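Local coordinates for ribosomal RNA processing protein 6 (Trypanosoma brucei brucei, PDB 4NLC) that probably degrades and processes RNA from the 3' end as an exoribonuclease of the nuclear exosome, with a role in ribosomal RNA maturation, at residues D96-D101 and Q220-F225; D171-L176 and M181-A186; F187-D190 and Q194-L197. The protein carries 1 engineered substitution. All blocks are in the same frame, centred on the assembly; numbering follows the deposited sequence.

Interaction 1: residues D96-D101 and Q220-F225; sequences DLEHHD and QQDTHF
Three flat carboxylates, those of Asp96, Glu98 and Asp222, gather at the meeting of the two segments. The planes of Asp96 and Asp222 are turned 52° apart, those of Glu98 and Asp222 36° apart. Asp222 OD2 lies 3.1 Å from Asp96 OD2 and 3.0 Å from Glu98 OE2. These are close pairs of acceptors, not bonds. Asp96 OD2 also lies 3.3 Å from Asp222 CB. Within 220-225, the His224 ring has Phe225 CD1 in plane at its edge. His224 CD2 in turn sits over the centre of one face of the Phe225 ring, 3.5 Å above its plane.

Glu98 reaches the cluster through a bend at its second torsion (chi2 -60°). The bend brings OE2 to Asp222, although the side chain does not set out toward it. Asp96 OD1 turns back and accepts a weak bond from Leu97 N at 2.9 Å. Beside the acids, Thr223 adds an apolar contact, its CG2 lying 3.7 Å from Asp96 CB. Its hydroxyl OG1 is hydrogen-bonded to Ser115.

Asp96, Glu98, Asp154 and Asp222 match the four acidic residues of the DEDD exonucleases. In relatives such acids hold two metal ions, and this cluster is consistent with that. The Asp154 carboxylate also lies close to Asp96 OD1. Such a concentration of acids would be expected to attract cations.

Strand 92-100 and helix 213-224 run roughly antiparallel here, and the axes of the two short segments come within 8.8 Å. Strand 108-115 pairs with strand 92-100 and touches Asp96 and Glu98 through Gln113. Leu97 packs on helix 152-162.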
loop_
_atom_site.group_PDB
_atom_site.type_symbol
_atom_site.label_atom_id
_atom_site.label_comp_id
_atom_site.label_asym_id
_atom_site.label_seq_id
_atom_site.Cartn_x
_atom_site.Cartn_y
_atom_site.Cartn_z
ATOM N N ASP A 96 -8.724 4.662 4.939
ATOM C CA ASP A 96 -8.362 3.578 4.035
ATOM C C ASP A 96 -7.614 4.162 2.817
ATOM O O ASP A 96 -7.635 5.371 2.579
ATOM C CB ASP A 96 -9.562 2.699 3.631
ATOM C CG ASP A 96 -9.183 1.357 2.992
ATOM O OD1 ASP A 96 -8.040 0.872 3.235
ATOM O OD2 ASP A 96 -10.031 0.787 2.261
ATOM N N LEU A 97 -6.921 3.309 2.076
ATOM C CA LEU A 97 -6.157 3.737 0.913
ATOM C C LEU A 97 -6.408 2.784 -0.237
ATOM O O LEU A 97 -6.621 1.593 -0.003
ATOM C CB LEU A 97 -4.639 3.677 1.238
ATOM C CG LEU A 97 -4.026 4.512 2.373
ATOM C CD1 LEU A 97 -2.540 4.199 2.517
ATOM C CD2 LEU A 97 -4.134 5.981 2.106
ATOM N N GLU A 98 -6.320 3.284 -1.484
ATOM C CA GLU A 98 -6.309 2.426 -2.681
ATOM C C GLU A 98 -4.899 2.568 -3.280
ATOM O O GLU A 98 -4.246 3.610 -3.107
ATOM C CB GLU A 98 -7.433 2.727 -3.675
ATOM C CG GLU A 98 -8.833 2.614 -3.081
ATOM C CD GLU A 98 -9.250 1.267 -2.517
ATOM O OE1 GLU A 98 -8.652 0.238 -2.902
ATOM O OE2 GLU A 98 -10.193 1.241 -1.695
ATOM N N HIS A 99 -4.396 1.519 -3.905
ATOM C CA HIS A 99 -2.992 1.461 -4.350
ATOM C C HIS A 99 -2.826 0.846 -5.759
ATOM O O HIS A 99 -3.747 0.210 -6.273
ATOM C CB HIS A 99 -2.239 0.618 -3.278
ATOM C CG HIS A 99 -0.748 0.524 -3.392
ATOM N ND1 HIS A 99 -0.143 -0.566 -3.987
ATOM C CD2 HIS A 99 0.212 1.315 -2.859
ATOM C CE1 HIS A 99 1.162 -0.368 -3.872
ATOM N NE2 HIS A 99 1.425 0.756 -3.215
ATOM N N HIS A 100 -1.661 1.065 -6.384
ATOM C CA HIS A 100 -1.329 0.503 -7.688
ATOM C C HIS A 100 0.059 -0.142 -7.628
ATOM O O HIS A 100 1.013 0.491 -7.199
ATOM C CB HIS A 100 -1.400 1.558 -8.825
ATOM C CG HIS A 100 -1.097 0.949 -10.171
ATOM N ND1 HIS A 100 -2.044 0.190 -10.853
ATOM C CD2 HIS A 100 0.069 0.905 -10.858
ATOM C CE1 HIS A 100 -1.440 -0.242 -11.950
ATOM N NE2 HIS A 100 -0.169 0.163 -12.000
ATOM N N ASP A 101 0.181 -1.358 -8.121
ATOM C CA ASP A 101 1.458 -2.049 -8.059
ATOM C C ASP A 101 1.941 -2.624 -9.374
ATOM O O ASP A 101 3.107 -2.987 -9.434
ATOM C CB ASP A 101 1.438 -3.152 -6.962
ATOM C CG ASP A 101 0.354 -4.214 -7.079
ATOM O OD1 ASP A 101 0.130 -4.714 -8.200
ATOM O OD2 ASP A 101 -0.222 -4.590 -6.038
ATOM N N GLN A 220 -15.823 5.182 -1.013
ATOM C CA GLN A 220 -16.591 5.748 0.081
ATOM C C GLN A 220 -17.031 4.671 1.118
ATOM O O GLN A 220 -16.918 4.913 2.326
ATOM C CB GLN A 220 -17.820 6.474 -0.492
ATOM C CG GLN A 220 -18.743 7.036 0.576
ATOM C CD GLN A 220 -20.054 7.545 0.024
ATOM O OE1 GLN A 220 -20.546 7.103 -1.026
ATOM N NE2 GLN A 220 -20.648 8.493 0.730
ATOM N N GLN A 221 -17.531 3.509 0.644
ATOM C CA GLN A 221 -18.065 2.460 1.514
ATOM C C GLN A 221 -17.008 1.705 2.328
ATOM O O GLN A 221 -17.371 1.104 3.338
ATOM C CB GLN A 221 -18.955 1.500 0.728
ATOM C CG GLN A 221 -20.377 2.018 0.594
ATOM C CD GLN A 221 -21.190 1.205 -0.365
ATOM O OE1 GLN A 221 -21.283 -0.014 -0.258
ATOM N NE2 GLN A 221 -21.790 1.866 -1.337
ATOM N N ASP A 222 -15.710 1.800 1.949
ATOM C CA ASP A 222 -14.612 1.187 2.689
ATOM C C ASP A 222 -14.366 1.905 4.034
ATOM O O ASP A 222 -13.850 1.267 4.955
ATOM C CB ASP A 222 -13.319 1.166 1.847
ATOM C CG ASP A 222 -13.156 -0.015 0.901
ATOM O OD1 ASP A 222 -14.034 -0.918 0.906
ATOM O OD2 ASP A 222 -12.151 -0.046 0.166
ATOM N N THR A 223 -14.765 3.213 4.167
ATOM C CA THR A 223 -14.597 3.936 5.433
ATOM C C THR A 223 -15.914 4.326 6.101
ATOM O O THR A 223 -15.945 4.533 7.313
ATOM C CB THR A 223 -13.714 5.178 5.254
ATOM O OG1 THR A 223 -14.309 6.073 4.305
ATOM C CG2 THR A 223 -12.293 4.840 4.882
ATOM N N HIS A 224 -16.981 4.509 5.307
ATOM C CA HIS A 224 -18.317 4.946 5.750
ATOM C C HIS A 224 -18.879 4.208 6.991
ATOM O O HIS A 224 -19.488 4.853 7.857
ATOM C CB HIS A 224 -19.293 4.853 4.579
ATOM C CG HIS A 224 -20.677 5.294 4.926
ATOM N ND1 HIS A 224 -21.046 6.616 4.852
ATOM C CD2 HIS A 224 -21.731 4.562 5.366
ATOM C CE1 HIS A 224 -22.310 6.656 5.244
ATOM N NE2 HIS A 224 -22.758 5.440 5.576
ATOM N N PHE A 225 -18.620 2.891 7.109
ATOM C CA PHE A 225 -19.137 2.103 8.239
ATOM C C PHE A 225 -18.094 1.820 9.341
ATOM O O PHE A 225 -18.439 1.239 10.375
ATOM C CB PHE A 225 -19.737 0.766 7.740
ATOM C CG PHE A 225 -20.641 0.871 6.527
ATOM C CD1 PHE A 225 -22.003 1.113 6.671
ATOM C CD2 PHE A 225 -20.141 0.673 5.248
ATOM C CE1 PHE A 225 -22.838 1.178 5.557
ATOM C CE2 PHE A 225 -20.970 0.789 4.134
ATOM C CZ PHE A 225 -22.318 0.997 4.298
#

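Interaction 2: residues D171-L176 and M181-A186; sequences DTSIAL and MPHSLA
Met181 N donates to Leu176 O at 3.0 Å with an N-H...O angle of 161°, a bond from residue i+5 back to residue i that closes the turn behind helix 172-178. Leu176 is the main apolar side chain here. Its CB rests 3.6 Å from His183 CB and 3.4 Å from Pro182 O. Its CD2 lies 3.6 Å from Met181 CG, the two side chains meeting at a slant.

The His183 ring is held from its own segment. ND1 donates to Met181 O at 3.2 Å, nearly straight at 170°, in the ring plane and on a carbonyl lone pair. CG stands between the backbone N and the carbonyl carbon (chi1 42°), and from there ND1 turns back to the Met181 carbonyl. Ser173 OG makes at most a weak bond to His183 O, at 3.3 Å. That carbonyl also accepts from His149 NE2.

Asp171 caps the start of the first helix, OD1 taking Ser173 N at 2.9 Å and, more weakly, Ile174 N. Ser184 is the N-cap of the next helix, 185-193. The contact is a tight helix-to-helix connection in the exonuclease domain. Leu176 also packs on Phe187 and Ala188 of helix 185-193 and on Leu233 of helix 226-238.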
loop_
_atom_site.group_PDB
_atom_site.type_symbol
_atom_site.label_atom_id
_atom_site.label_comp_id
_atom_site.label_asym_id
_atom_site.label_seq_id
_atom_site.Cartn_x
_atom_site.Cartn_y
_atom_site.Cartn_z
ATOM N N ASP A 171 -6.487 -0.489 14.761
ATOM C CA ASP A 171 -6.723 -1.401 13.651
ATOM C C ASP A 171 -7.872 -2.351 14.011
ATOM O O ASP A 171 -7.724 -3.195 14.898
ATOM C CB ASP A 171 -5.428 -2.153 13.295
ATOM C CG ASP A 171 -5.490 -2.966 12.002
ATOM O OD1 ASP A 171 -6.566 -3.546 11.705
ATOM O OD2 ASP A 171 -4.453 -3.099 11.344
ATOM N N THR A 172 -9.017 -2.194 13.327
ATOM C CA THR A 172 -10.227 -2.982 13.583
ATOM C C THR A 172 -10.062 -4.476 13.196
ATOM O O THR A 172 -10.783 -5.327 13.727
ATOM C CB THR A 172 -11.475 -2.334 12.944
ATOM O OG1 THR A 172 -11.183 -1.949 11.610
ATOM C CG2 THR A 172 -11.961 -1.134 13.718
ATOM N N SER A 173 -9.106 -4.790 12.309
ATOM C CA SER A 173 -8.840 -6.167 11.938
ATOM C C SER A 173 -8.093 -6.848 13.109
ATOM O O SER A 173 -8.419 -7.982 13.453
ATOM C CB SER A 173 -8.051 -6.230 10.633
ATOM O OG SER A 173 -7.729 -7.571 10.311
ATOM N N ILE A 174 -7.161 -6.127 13.769
ATOM C CA ILE A 174 -6.437 -6.644 14.943
ATOM C C ILE A 174 -7.443 -6.890 16.080
ATOM O O ILE A 174 -7.346 -7.919 16.744
ATOM C CB ILE A 174 -5.218 -5.761 15.360
ATOM C CG1 ILE A 174 -4.120 -5.763 14.251
ATOM C CG2 ILE A 174 -4.633 -6.210 16.720
ATOM C CD1 ILE A 174 -2.913 -4.860 14.554
ATOM N N ALA A 175 -8.442 -5.987 16.255
ATOM C CA ALA A 175 -9.517 -6.155 17.251
ATOM C C ALA A 175 -10.250 -7.486 17.016
ATOM O O ALA A 175 -10.380 -8.281 17.932
ATOM C CB ALA A 175 -10.507 -4.996 17.161
ATOM N N LEU A 176 -10.657 -7.755 15.764
ATOM C CA LEU A 176 -11.376 -8.994 15.401
ATOM C C LEU A 176 -10.518 -10.254 15.622
ATOM O O LEU A 176 -11.013 -11.215 16.212
ATOM C CB LEU A 176 -11.955 -8.888 13.981
ATOM C CG LEU A 176 -13.237 -8.017 13.854
ATOM C CD1 LEU A 176 -13.524 -7.623 12.412
ATOM C CD2 LEU A 176 -14.471 -8.743 14.387
ATOM N N MET A 181 -12.200 -13.915 15.997
ATOM C CA MET A 181 -13.278 -14.011 15.034
ATOM C C MET A 181 -12.808 -13.611 13.616
ATOM O O MET A 181 -11.674 -13.135 13.475
ATOM C CB MET A 181 -14.597 -13.287 15.498
ATOM C CG MET A 181 -14.466 -11.928 16.069
ATOM S SD MET A 181 -15.956 -11.398 17.018
ATOM C CE MET A 181 -17.208 -11.223 15.675
ATOM N N PRO A 182 -13.637 -13.860 12.558
ATOM C CA PRO A 182 -13.251 -13.435 11.194
ATOM C C PRO A 182 -12.914 -11.944 11.155
ATOM O O PRO A 182 -13.415 -11.168 11.965
ATOM C CB PRO A 182 -14.481 -13.791 10.349
ATOM C CG PRO A 182 -15.140 -14.921 11.115
ATOM C CD PRO A 182 -14.973 -14.504 12.553
ATOM N N HIS A 183 -11.996 -11.548 10.282
ATOM C CA HIS A 183 -11.489 -10.184 10.355
ATOM C C HIS A 183 -11.327 -9.435 9.035
ATOM O O HIS A 183 -10.701 -8.372 9.061
ATOM C CB HIS A 183 -10.152 -10.205 11.118
ATOM C CG HIS A 183 -9.288 -11.355 10.727
ATOM N ND1 HIS A 183 -9.505 -12.619 11.238
ATOM C CD2 HIS A 183 -8.288 -11.419 9.822
ATOM C CE1 HIS A 183 -8.600 -13.402 10.675
ATOM N NE2 HIS A 183 -7.840 -12.725 9.824
ATOM N N SER A 184 -11.948 -9.886 7.915
ATOM C CA SER A 184 -11.901 -9.076 6.687
ATOM C C SER A 184 -12.839 -7.863 6.825
ATOM O O SER A 184 -13.719 -7.853 7.704
ATOM C CB SER A 184 -12.268 -9.895 5.457
ATOM O OG SER A 184 -13.672 -10.037 5.315
ATOM N N LEU A 185 -12.654 -6.845 5.959
ATOM C CA LEU A 185 -13.490 -5.659 5.981
ATOM C C LEU A 185 -14.941 -5.996 5.635
ATOM O O LEU A 185 -15.848 -5.557 6.348
ATOM C CB LEU A 185 -12.949 -4.518 5.079
ATOM C CG LEU A 185 -13.809 -3.244 5.049
ATOM C CD1 LEU A 185 -13.820 -2.539 6.405
ATOM C CD2 LEU A 185 -13.344 -2.303 3.986
ATOM N N ALA A 186 -15.143 -6.780 4.556
ATOM C CA ALA A 186 -16.463 -7.225 4.119
ATOM C C ALA A 186 -17.163 -7.939 5.274
ATOM O O ALA A 186 -18.331 -7.655 5.508
ATOM C CB ALA A 186 -16.349 -8.163 2.913
#

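Interaction 3: residues F187-D190 and Q194-L197; sequences FAVD and QVKL
Val189 CG1 meets the returning chain. It lies 3.8 Å from Val195 CB and 4.0 Å from Leu197 CD2. The Val189 and Leu197 side chains cross at about a right angle, while those of Val189 and Val195 meet at a slant. CG1 stands anti to the backbone N (chi1 175°), and this brings it within 3.6 Å of Val195 O. The same carbonyl comes 3.4 Å from Asp190 CA, so the backbone of the returning chain lies close against the last turn of the helix.

Nearer the surface, the Asp190 and Lys196 side chains cross at a slant. Asp190 OD2 is 3.5 Å from Lys196 CE and 4.3 Å from Lys196 NZ. That is near enough for attraction between opposite charges but too long for a salt bridge. The attraction is probably modest, since Lys196 is solvent-exposed.

The turn itself marks the C-terminal end of helix 185-193 in the RNase H-like exonuclease domain. Gln194 is the first residue to leave the helix and takes a left-handed backbone conformation (phi 62°). Its N makes a weak, bent bond to Asp190 O at 3.0 Å, with an angle of 128°. Its CA also approaches Asp190 O, at 3.2 Å, as a CA-H...O contact. This turn sends the chain back at a slant across the helix and sets Val195 and Leu197 against Val189.

Farther out, Phe225 packs on Val189 from the side of helix 213-224. Towards the start of helix 185-193, Phe187 N is hydrogen-bonded to Ser184 OG, and the Phe187 side chain packs on Pro182.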
loop_
_atom_site.group_PDB
_atom_site.type_symbol
_atom_site.label_atom_id
_atom_site.label_comp_id
_atom_site.label_asym_id
_atom_site.label_seq_id
_atom_site.Cartn_x
_atom_site.Cartn_y
_atom_site.Cartn_z
ATOM N N PHE A 187 -16.448 -8.834 6.019
ATOM C CA PHE A 187 -17.040 -9.514 7.172
ATOM C C PHE A 187 -17.564 -8.513 8.209
ATOM O O PHE A 187 -18.723 -8.624 8.586
ATOM C CB PHE A 187 -16.071 -10.516 7.846
ATOM C CG PHE A 187 -16.587 -10.937 9.201
ATOM C CD1 PHE A 187 -17.653 -11.831 9.314
ATOM C CD2 PHE A 187 -16.056 -10.394 10.367
ATOM C CE1 PHE A 187 -18.153 -12.196 10.569
ATOM C CE2 PHE A 187 -16.560 -10.760 11.625
ATOM C CZ PHE A 187 -17.602 -11.666 11.718
ATOM N N ALA A 188 -16.712 -7.560 8.674
ATOM C CA ALA A 188 -17.049 -6.564 9.706
ATOM C C ALA A 188 -18.287 -5.764 9.345
ATOM O O ALA A 188 -19.192 -5.614 10.166
ATOM C CB ALA A 188 -15.865 -5.610 9.933
ATOM N N VAL A 189 -18.334 -5.260 8.106
ATOM C CA VAL A 189 -19.452 -4.457 7.621
ATOM C C VAL A 189 -20.717 -5.310 7.555
ATOM O O VAL A 189 -21.773 -4.876 8.023
ATOM C CB VAL A 189 -19.115 -3.700 6.312
ATOM C CG1 VAL A 189 -20.334 -2.966 5.773
ATOM C CG2 VAL A 189 -17.960 -2.717 6.540
ATOM N N ASP A 190 -20.610 -6.537 7.054
ATOM C CA ASP A 190 -21.775 -7.417 7.006
ATOM C C ASP A 190 -22.222 -7.876 8.416
ATOM O O ASP A 190 -23.414 -7.908 8.692
ATOM C CB ASP A 190 -21.508 -8.588 6.053
ATOM C CG ASP A 190 -22.642 -9.571 5.848
ATOM O OD1 ASP A 190 -23.821 -9.159 5.963
ATOM O OD2 ASP A 190 -22.357 -10.731 5.503
ATOM N N GLN A 194 -24.877 -5.260 8.496
ATOM C CA GLN A 194 -25.734 -6.062 7.615
ATOM C C GLN A 194 -25.772 -5.480 6.181
ATOM O O GLN A 194 -26.817 -5.502 5.516
ATOM C CB GLN A 194 -27.144 -6.274 8.211
ATOM C CG GLN A 194 -27.230 -7.385 9.244
ATOM C CD GLN A 194 -28.659 -7.837 9.445
ATOM O OE1 GLN A 194 -29.500 -7.782 8.535
ATOM N NE2 GLN A 194 -28.967 -8.317 10.639
ATOM N N VAL A 195 -24.614 -4.953 5.732
ATOM C CA VAL A 195 -24.376 -4.385 4.401
ATOM C C VAL A 195 -23.335 -5.289 3.688
ATOM O O VAL A 195 -22.260 -5.561 4.245
ATOM C CB VAL A 195 -23.890 -2.891 4.455
ATOM C CG1 VAL A 195 -23.441 -2.381 3.081
ATOM C CG2 VAL A 195 -24.953 -1.967 5.043
ATOM N N LYS A 196 -23.646 -5.715 2.447
ATOM C CA LYS A 196 -22.707 -6.499 1.654
ATOM C C LYS A 196 -21.884 -5.567 0.788
ATOM O O LYS A 196 -22.431 -4.853 -0.051
ATOM C CB LYS A 196 -23.405 -7.589 0.825
ATOM C CG LYS A 196 -23.587 -8.868 1.615
ATOM C CD LYS A 196 -22.798 -10.041 1.035
ATOM C CE LYS A 196 -22.699 -11.163 2.041
ATOM N NZ LYS A 196 -21.956 -12.338 1.520
ATOM N N LEU A 197 -20.571 -5.532 1.034
ATOM C CA LEU A 197 -19.649 -4.703 0.272
ATOM C C LEU A 197 -19.446 -5.275 -1.126
ATOM O O LEU A 197 -19.500 -6.494 -1.303
ATOM C CB LEU A 197 -18.309 -4.550 0.997
ATOM C CG LEU A 197 -18.272 -3.679 2.267
ATOM C CD1 LEU A 197 -16.833 -3.450 2.716
ATOM C CD2 LEU A 197 -18.956 -2.335 2.058
#

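All three contacts lie in the exonuclease domain, and interactions 2 and 3 are nested within the chain loop that interaction 1 closes. Helix 185-193 joins them: interaction 2 leads into its start and interaction 3 folds back from its end, with centres about 12 Å apart. The centre of each lies about 15 Å from that of interaction 1, which holds three of the four probable active-site acids. Leu185 CD2 touches Asp222 OD1 at 3.4 Å, so this helix packs against one of the acids. Leu197 CD1 lies 3.8 Å from Leu185 CG, tying interaction 3 to interaction 2. Phe225 CZ meets Val195 CG1 at 3.8 Å, joining interactions 1 and 3.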